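PDB 6O0A: flavohemoglobin, which probably detoxifies nitric oxide, passing electrons from NAD(P)H through FAD to a heme, and is required for nitric oxide resistance. Local coordinates for residues I362-G372 / I389-F399. Numbering follows the deposited sequence.
Sequences IPANASVFLCG and IAKHKIFYEIF. With FAD (flavin-adenine dinucleotide), chain B.
C371 SG lies anti to the backbone N (chi1 -170°) and F399 CG anti to the carbonyl carbon (chi1 -82°), which sets the sulfur over one face of the F399 ring, 3.8 Å from SG to the ring centroid and offset toward the rim. This sulfur-aromatic contact closes the C-terminal end of a parallel strand pair, 367-371 with 394-397, the last beta-alpha-beta unit of the NAD-binding domain of the ferredoxin-reductase type; helix 374-386 makes the crossover. V368 bonds both neighbours of its bridge partner I394, the parallel pattern: its N donates to K393 O (2.9 Å), and its O accepts from F395 N. L370 N then donates to F395 O, and E397 N, longer and more bent, to L370 O (3.2 Å, 136°). On the face carrying V368 and L370, L370 CD1 meets I394 CG2 at 3.7 Å, and helix 374-386 packs there through L384. At the N-terminal end K393 runs its methylenes past A366 O, and its NZ donates to a water that donates to N365 O; S367 OG bonds L273 O. Edge strand 394-397 delivers F399 to the flavin: the ring face opposite C371 lies over the isoalloxazine, with F399 CZ 3.3 Å from FAD N5.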
loop_
_atom_site.group_PDB
_atom_site.type_symbol
_atom_site.label_atom_id
_atom_site.label_comp_id
_atom_site.label_asym_id
_atom_site.label_seq_id
_atom_site.Cartn_x
_atom_site.Cartn_y
_atom_site.Cartn_z
ATOM N N ILE A 362 -15.064 -1.853 -22.333
ATOM C CA ILE A 362 -14.057 -0.978 -21.747
ATOM C C ILE A 362 -13.273 -0.333 -22.889
ATOM O O ILE A 362 -12.541 -1.028 -23.610
ATOM C CB ILE A 362 -13.130 -1.738 -20.789
ATOM C CG1 ILE A 362 -13.945 -2.438 -19.698
ATOM C CG2 ILE A 362 -12.116 -0.789 -20.154
ATOM C CD1 ILE A 362 -13.103 -3.193 -18.696
ATOM N N PRO A 363 -13.395 0.973 -23.095
ATOM C CA PRO A 363 -12.672 1.625 -24.191
ATOM C C PRO A 363 -11.200 1.847 -23.869
ATOM O O PRO A 363 -10.757 1.781 -22.719
ATOM C CB PRO A 363 -13.405 2.961 -24.347
ATOM C CG PRO A 363 -13.947 3.238 -22.982
ATOM C CD PRO A 363 -14.310 1.896 -22.402
ATOM N N ALA A 364 -10.441 2.138 -24.930
ATOM C CA ALA A 364 -8.991 2.256 -24.820
ATOM C C ALA A 364 -8.554 3.474 -24.019
ATOM O O ALA A 364 -7.388 3.544 -23.609
ATOM C CB ALA A 364 -8.354 2.306 -26.212
ATOM N N ASN A 365 -9.449 4.434 -23.789
ATOM C CA ASN A 365 -9.130 5.606 -22.984
ATOM C C ASN A 365 -9.601 5.484 -21.538
ATOM O O ASN A 365 -9.425 6.428 -20.761
ATOM C CB ASN A 365 -9.720 6.869 -23.627
ATOM C CG ASN A 365 -11.232 6.905 -23.570
ATOM O OD1 ASN A 365 -11.898 5.874 -23.687
ATOM N ND2 ASN A 365 -11.785 8.098 -23.384
ATOM N N ALA A 366 -10.174 4.346 -21.153
ATOM C CA ALA A 366 -10.587 4.135 -19.772
ATOM C C ALA A 366 -9.389 3.803 -18.895
ATOM O O ALA A 366 -8.459 3.113 -19.320
ATOM C CB ALA A 366 -11.609 3.005 -19.678
ATOM N N SER A 367 -9.409 4.316 -17.668
ATOM C CA SER A 367 -8.522 3.833 -16.622
ATOM C C SER A 367 -9.275 2.788 -15.820
ATOM O O SER A 367 -10.469 2.947 -15.538
ATOM C CB SER A 367 -8.057 4.966 -15.706
ATOM O OG SER A 367 -7.289 5.926 -16.412
ATOM N N VAL A 368 -8.586 1.702 -15.483
ATOM C CA VAL A 368 -9.171 0.613 -14.711
ATOM C C VAL A 368 -8.410 0.496 -13.402
ATOM O O VAL A 368 -7.179 0.378 -13.407
ATOM C CB VAL A 368 -9.121 -0.720 -15.478
ATOM C CG1 VAL A 368 -9.759 -1.810 -14.653
ATOM C CG2 VAL A 368 -9.802 -0.587 -16.839
ATOM N N PHE A 369 -9.141 0.514 -12.291
ATOM C CA PHE A 369 -8.573 0.399 -10.952
ATOM C C PHE A 369 -8.978 -0.939 -10.337
ATOM O O PHE A 369 -10.151 -1.319 -10.400
ATOM C CB PHE A 369 -9.051 1.557 -10.070
ATOM C CG PHE A 369 -8.704 1.398 -8.621
ATOM C CD1 PHE A 369 -7.421 1.662 -8.169
ATOM C CD2 PHE A 369 -9.662 0.982 -7.706
ATOM C CE1 PHE A 369 -7.100 1.509 -6.830
ATOM C CE2 PHE A 369 -9.347 0.834 -6.352
ATOM C CZ PHE A 369 -8.067 1.098 -5.917
ATOM N N LEU A 370 -8.012 -1.651 -9.752
ATOM C CA LEU A 370 -8.254 -2.939 -9.106
ATOM C C LEU A 370 -7.882 -2.873 -7.633
ATOM O O LEU A 370 -6.812 -2.375 -7.277
ATOM C CB LEU A 370 -7.432 -4.063 -9.745
ATOM C CG LEU A 370 -7.455 -4.187 -11.261
ATOM C CD1 LEU A 370 -6.490 -5.289 -11.702
ATOM C CD2 LEU A 370 -8.880 -4.469 -11.727
ATOM N N CYS A 371 -8.738 -3.422 -6.780
ATOM C CA CYS A 371 -8.348 -3.596 -5.386
ATOM C C CYS A 371 -9.023 -4.841 -4.837
ATOM O O CYS A 371 -10.251 -4.892 -4.748
ATOM C CB CYS A 371 -8.718 -2.377 -4.553
ATOM S SG CYS A 371 -8.006 -2.461 -2.922
ATOM N N GLY A 372 -8.224 -5.827 -4.465
ATOM C CA GLY A 372 -8.732 -7.055 -3.907
ATOM C C GLY A 372 -7.571 -7.924 -3.488
ATOM O O GLY A 372 -6.417 -7.490 -3.503
ATOM N N ILE A 389 -6.903 -4.557 -22.886
ATOM C CA ILE A 389 -6.693 -3.364 -22.077
ATOM C C ILE A 389 -5.200 -3.164 -21.866
ATOM O O ILE A 389 -4.467 -4.114 -21.552
ATOM C CB ILE A 389 -7.440 -3.476 -20.739
ATOM C CG1 ILE A 389 -8.926 -3.743 -20.992
ATOM C CG2 ILE A 389 -7.240 -2.214 -19.899
ATOM C CD1 ILE A 389 -9.567 -2.752 -21.942
ATOM N N ALA A 390 -4.740 -1.930 -22.049
ATOM C CA ALA A 390 -3.323 -1.624 -21.902
ATOM C C ALA A 390 -2.892 -1.752 -20.447
ATOM O O ALA A 390 -3.576 -1.277 -19.540
ATOM C CB ALA A 390 -3.039 -0.212 -22.402
ATOM N N LYS A 391 -1.741 -2.397 -20.230
ATOM C CA LYS A 391 -1.176 -2.474 -18.885
ATOM C C LYS A 391 -1.025 -1.086 -18.274
ATOM O O LYS A 391 -1.247 -0.896 -17.071
ATOM C CB LYS A 391 0.178 -3.192 -18.925
ATOM N N HIS A 392 -0.668 -0.098 -19.099
ATOM C CA HIS A 392 -0.482 1.270 -18.633
ATOM C C HIS A 392 -1.772 1.881 -18.107
ATOM O O HIS A 392 -1.721 2.894 -17.403
ATOM C CB HIS A 392 0.073 2.117 -19.779
ATOM C CG HIS A 392 0.555 3.474 -19.371
ATOM N ND1 HIS A 392 1.511 3.666 -18.395
ATOM C CD2 HIS A 392 0.240 4.707 -19.835
ATOM C CE1 HIS A 392 1.749 4.959 -18.264
ATOM N NE2 HIS A 392 0.992 5.612 -19.128
ATOM N N LYS A 393 -2.925 1.294 -18.439
ATOM C CA LYS A 393 -4.227 1.790 -18.011
ATOM C C LYS A 393 -4.776 1.067 -16.790
ATOM O O LYS A 393 -5.876 1.398 -16.340
ATOM C CB LYS A 393 -5.243 1.661 -19.152
ATOM C CG LYS A 393 -5.057 2.657 -20.282
ATOM C CD LYS A 393 -5.290 4.082 -19.808
ATOM C CE LYS A 393 -5.397 5.034 -20.990
ATOM N NZ LYS A 393 -5.427 6.450 -20.534
ATOM N N ILE A 394 -4.066 0.073 -16.269
ATOM C CA ILE A 394 -4.540 -0.730 -15.147
ATOM C C ILE A 394 -3.768 -0.295 -13.913
ATOM O O ILE A 394 -2.534 -0.355 -13.889
ATOM C CB ILE A 394 -4.369 -2.233 -15.410
ATOM C CG1 ILE A 394 -5.033 -2.618 -16.735
ATOM C CG2 ILE A 394 -4.935 -3.052 -14.254
ATOM C CD1 ILE A 394 -4.834 -4.068 -17.113
ATOM N N PHE A 395 -4.493 0.153 -12.898
ATOM C CA PHE A 395 -3.913 0.624 -11.653
ATOM C C PHE A 395 -4.365 -0.299 -10.536
ATOM O O PHE A 395 -5.496 -0.789 -10.552
ATOM C CB PHE A 395 -4.353 2.057 -11.353
ATOM C CG PHE A 395 -3.982 3.042 -12.415
ATOM C CD1 PHE A 395 -4.785 3.220 -13.532
ATOM C CD2 PHE A 395 -2.831 3.803 -12.292
ATOM C CE1 PHE A 395 -4.434 4.136 -14.517
ATOM C CE2 PHE A 395 -2.478 4.718 -13.270
ATOM C CZ PHE A 395 -3.282 4.887 -14.379
ATOM N N TYR A 396 -3.494 -0.554 -9.569
ATOM C CA TYR A 396 -3.890 -1.489 -8.532
ATOM C C TYR A 396 -3.376 -1.022 -7.179
ATOM O O TYR A 396 -2.496 -0.162 -7.071
ATOM C CB TYR A 396 -3.423 -2.919 -8.851
ATOM C CG TYR A 396 -1.924 -3.125 -8.908
ATOM C CD1 TYR A 396 -1.170 -3.205 -7.741
ATOM C CD2 TYR A 396 -1.269 -3.281 -10.124
ATOM C CE1 TYR A 396 0.198 -3.403 -7.782
ATOM C CE2 TYR A 396 0.104 -3.487 -10.175
ATOM C CZ TYR A 396 0.831 -3.546 -8.998
ATOM O OH TYR A 396 2.196 -3.749 -9.029
ATOM N N GLU A 397 -3.965 -1.613 -6.146
ATOM C CA GLU A 397 -3.667 -1.294 -4.756
ATOM C C GLU A 397 -3.623 -2.614 -4.001
ATOM O O GLU A 397 -4.647 -3.296 -3.886
ATOM C CB GLU A 397 -4.722 -0.355 -4.173
ATOM C CG GLU A 397 -4.604 -0.110 -2.684
ATOM C CD GLU A 397 -3.554 0.923 -2.339
ATOM O OE1 GLU A 397 -2.385 0.777 -2.764
ATOM O OE2 GLU A 397 -3.905 1.896 -1.639
ATOM N N ILE A 398 -2.439 -2.991 -3.529
ATOM C CA ILE A 398 -2.261 -4.232 -2.784
ATOM C C ILE A 398 -2.460 -3.942 -1.302
ATOM O O ILE A 398 -1.859 -3.007 -0.759
ATOM C CB ILE A 398 -0.868 -4.834 -3.048
ATOM C CG1 ILE A 398 -0.711 -5.211 -4.525
ATOM C CG2 ILE A 398 -0.612 -6.031 -2.135
ATOM C CD1 ILE A 398 0.711 -5.547 -4.927
ATOM N N PHE A 399 -3.310 -4.738 -0.645
ATOM C CA PHE A 399 -3.550 -4.596 0.796
ATOM C C PHE A 399 -2.564 -5.491 1.553
ATOM O O PHE A 399 -2.892 -6.576 2.043
ATOM C CB PHE A 399 -4.998 -4.930 1.146
ATOM C CG PHE A 399 -5.982 -3.792 0.930
ATOM C CD1 PHE A 399 -5.610 -2.615 0.287
ATOM C CD2 PHE A 399 -7.289 -3.902 1.392
ATOM C CE1 PHE A 399 -6.536 -1.571 0.096
ATOM C CE2 PHE A 399 -8.225 -2.862 1.195
ATOM C CZ PHE A 399 -7.838 -1.700 0.554
HETATM P PA FAD B . -0.835 -9.624 9.822
HETATM O O1A FAD B . -0.414 -9.870 11.222
HETATM O O2A FAD B . -0.115 -8.509 9.114
HETATM O O5B FAD B . -0.684 -10.966 8.970
HETATM C C5B FAD B . -0.837 -10.931 7.539
HETATM C C4B FAD B . -0.564 -12.333 7.058
HETATM O O4B FAD B . 0.772 -12.715 7.460
HETATM C C3B FAD B . -1.460 -13.404 7.653
HETATM O O3B FAD B . -2.691 -13.534 6.946
HETATM C C2B FAD B . -0.600 -14.661 7.497
HETATM O O2B FAD B . -0.708 -15.216 6.191
HETATM C C1B FAD B . 0.817 -14.111 7.711
HETATM N N9A FAD B . 1.332 -14.325 9.060
HETATM C C8A FAD B . 0.930 -13.683 10.199
HETATM N N7A FAD B . 1.511 -14.119 11.291
HETATM C C5A FAD B . 2.352 -15.121 10.836
HETATM C C6A FAD B . 3.195 -16.024 11.508
HETATM N N6A FAD B . 3.354 -16.041 12.838
HETATM N N1A FAD B . 3.861 -16.936 10.764
HETATM C C2A FAD B . 3.696 -16.928 9.437
HETATM N N3A FAD B . 2.922 -16.131 8.693
HETATM C C4A FAD B . 2.266 -15.251 9.458
HETATM N N1 FAD B . -7.258 -3.847 5.348
HETATM C C2 FAD B . -8.580 -3.629 5.623
HETATM O O2 FAD B . -9.255 -4.443 6.268
HETATM N N3 FAD B . -9.187 -2.462 5.167
HETATM C C4 FAD B . -8.569 -1.457 4.446
HETATM O O4 FAD B . -9.194 -0.449 4.112
HETATM C C4X FAD B . -7.173 -1.697 4.165
HETATM N N5 FAD B . -6.515 -0.794 3.486
HETATM C C5X FAD B . -5.170 -1.030 3.219
HETATM C C6 FAD B . -4.455 -0.084 2.482
HETATM C C7 FAD B . -3.104 -0.266 2.198
HETATM C C7M FAD B . -2.370 0.755 1.366
HETATM C C8 FAD B . -2.445 -1.411 2.678
HETATM C C8M FAD B . -0.977 -1.625 2.426
HETATM C C9 FAD B . -3.158 -2.360 3.402
HETATM C C9A FAD B . -4.514 -2.188 3.665
HETATM N N10 FAD B . -5.263 -3.141 4.391
HETATM C C10 FAD B . -6.599 -2.925 4.656
HETATM C "C1'" FAD B . -4.613 -4.334 4.958
HETATM C "C2'" FAD B . -4.074 -4.091 6.364
HETATM O "O2'" FAD B . -3.050 -3.097 6.315
HETATM C "C3'" FAD B . -3.527 -5.370 7.005
HETATM O "O3'" FAD B . -2.573 -5.965 6.126
HETATM C "C4'" FAD B . -4.609 -6.399 7.328
HETATM O "O4'" FAD B . -5.641 -5.756 8.079
HETATM C "C5'" FAD B . -4.070 -7.601 8.077
HETATM O "O5'" FAD B . -3.487 -7.147 9.320
HETATM P P FAD B . -3.253 -8.234 10.466
HETATM O O1P FAD B . -4.494 -8.836 11.024
HETATM O O2P FAD B . -2.421 -7.563 11.524
HETATM O O3P FAD B . -2.406 -9.388 9.767
HETATM O O HOH W 1 -7.500 6.793 -18.701
#